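PDB 2J5Z: ficolin-3 from Homo sapiens, which acts as a lectin of innate immunity, its fibrinogen-like domain binding sugars such as galactose and probably recognising carbohydrates on microbial surfaces. Local coordinates for residues 85-88 with 89-92. Numbering follows the deposited sequence.
Sequences LGNE and NLHQ
Glu88 and Gln92, one turn apart near the start of helix 87-94, join through their side chains: NE2 of Gln92 donates to OE2 of Glu88 over 2.8 Å. The bond uses the anti lone pair of OE2 and lies near the amide plane of Gln92, while carboxylate and amide are turned 77° against each other. CG of Glu88, anti to the backbone N (chi1 -178°), heads along the helix, and a bend at chi2 turns the carboxylate toward the His91 side, whereas Gln92 stays extended beyond CG. The other carboxylate oxygen, OE1 of Glu88, hydrogen-bonds the Tyr129 hydroxyl, and the amide OE1 of Gln92 accepts from Arg37.

At the helix start, Asn89 turns its amide back toward the loop. With CG beside its own backbone N (chi1 -73°), ND2 meets the carbonyl O of Leu85 at 3.0 Å, from above the carbonyl plane although the oxygen lies in the amide plane. Gly86 is the N-cap, and its O accepts from Leu90 N at 3.0 Å. Arg37 also binds OD1 of Asn89, so one guanidinium ties two successive turns, and its positive charge probably polarises both amides, strengthening their NH2 groups as donors to Leu85 and Glu88.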
loop_
_atom_site.group_PDB
_atom_site.type_symbol
_atom_site.label_atom_id
_atom_site.label_comp_id
_atom_site.label_asym_id
_atom_site.label_seq_id
_atom_site.Cartn_x
_atom_site.Cartn_y
_atom_site.Cartn_z
ATOM N N LEU A 85 -4.830 -0.747 -15.729
ATOM C CA LEU A 85 -5.940 0.108 -15.306
ATOM C C LEU A 85 -7.252 -0.236 -16.018
ATOM O O LEU A 85 -8.336 -0.082 -15.443
ATOM C CB LEU A 85 -5.604 1.583 -15.571
ATOM C CG LEU A 85 -6.611 2.609 -15.058
ATOM C CD1 LEU A 85 -6.724 2.586 -13.537
ATOM C CD2 LEU A 85 -6.179 4.009 -15.543
ATOM N N GLY A 86 -7.138 -0.690 -17.266
ATOM C CA GLY A 86 -8.298 -1.068 -18.075
ATOM C C GLY A 86 -8.453 -0.250 -19.344
ATOM O O GLY A 86 -8.353 0.969 -19.326
ATOM N N ASN A 87 -8.716 -0.929 -20.451
ATOM C CA ASN A 87 -8.803 -0.255 -21.741
ATOM C C ASN A 87 -9.948 0.738 -21.826
ATOM O O ASN A 87 -9.800 1.817 -22.411
ATOM C CB ASN A 87 -8.918 -1.285 -22.863
ATOM C CG ASN A 87 -7.653 -2.096 -23.039
ATOM O OD1 ASN A 87 -6.583 -1.708 -22.577
ATOM N ND2 ASN A 87 -7.773 -3.232 -23.709
ATOM N N GLU A 88 -11.101 0.390 -21.245
ATOM C CA GLU A 88 -12.218 1.327 -21.271
ATOM C C GLU A 88 -11.915 2.617 -20.492
ATOM O O GLU A 88 -12.224 3.715 -20.958
ATOM C CB GLU A 88 -13.521 0.658 -20.812
ATOM C CG GLU A 88 -14.730 1.566 -20.868
ATOM C CD GLU A 88 -15.124 1.999 -22.296
ATOM O OE1 GLU A 88 -14.736 1.315 -23.281
ATOM O OE2 GLU A 88 -15.860 3.012 -22.413
ATOM N N ASN A 89 -11.273 2.483 -19.333
ATOM C CA ASN A 89 -10.792 3.635 -18.562
ATOM C C ASN A 89 -9.825 4.483 -19.399
ATOM O O ASN A 89 -9.955 5.719 -19.487
ATOM C CB ASN A 89 -10.119 3.146 -17.268
ATOM C CG ASN A 89 -11.123 2.648 -16.253
ATOM O OD1 ASN A 89 -12.226 3.189 -16.153
ATOM N ND2 ASN A 89 -10.751 1.619 -15.487
ATOM N N LEU A 90 -8.876 3.815 -20.045
ATOM C CA LEU A 90 -7.886 4.508 -20.878
ATOM C C LEU A 90 -8.534 5.216 -22.065
ATOM O O LEU A 90 -8.200 6.365 -22.382
ATOM C CB LEU A 90 -6.800 3.537 -21.361
ATOM C CG LEU A 90 -5.802 3.103 -20.274
ATOM C CD1 LEU A 90 -4.963 1.896 -20.689
ATOM C CD2 LEU A 90 -4.877 4.264 -19.860
ATOM N N HIS A 91 -9.485 4.548 -22.721
ATOM C CA HIS A 91 -10.226 5.244 -23.768
ATOM C C HIS A 91 -10.949 6.489 -23.242
ATOM O O HIS A 91 -10.906 7.564 -23.862
ATOM C CB HIS A 91 -11.256 4.305 -24.416
ATOM C CG HIS A 91 -12.139 5.007 -25.396
ATOM N ND1 HIS A 91 -13.476 5.263 -25.160
ATOM C CD2 HIS A 91 -11.857 5.557 -26.600
ATOM C CE1 HIS A 91 -13.983 5.920 -26.190
ATOM N NE2 HIS A 91 -13.023 6.110 -27.078
ATOM N N GLN A 92 -11.643 6.354 -22.113
ATOM C CA GLN A 92 -12.380 7.492 -21.551
ATOM C C GLN A 92 -11.461 8.641 -21.132
ATOM O O GLN A 92 -11.757 9.815 -21.401
ATOM C CB GLN A 92 -13.283 7.036 -20.392
ATOM C CG GLN A 92 -14.497 6.244 -20.917
ATOM C CD GLN A 92 -15.386 5.719 -19.821
ATOM O OE1 GLN A 92 -15.409 6.255 -18.714
ATOM N NE2 GLN A 92 -16.159 4.684 -20.135
#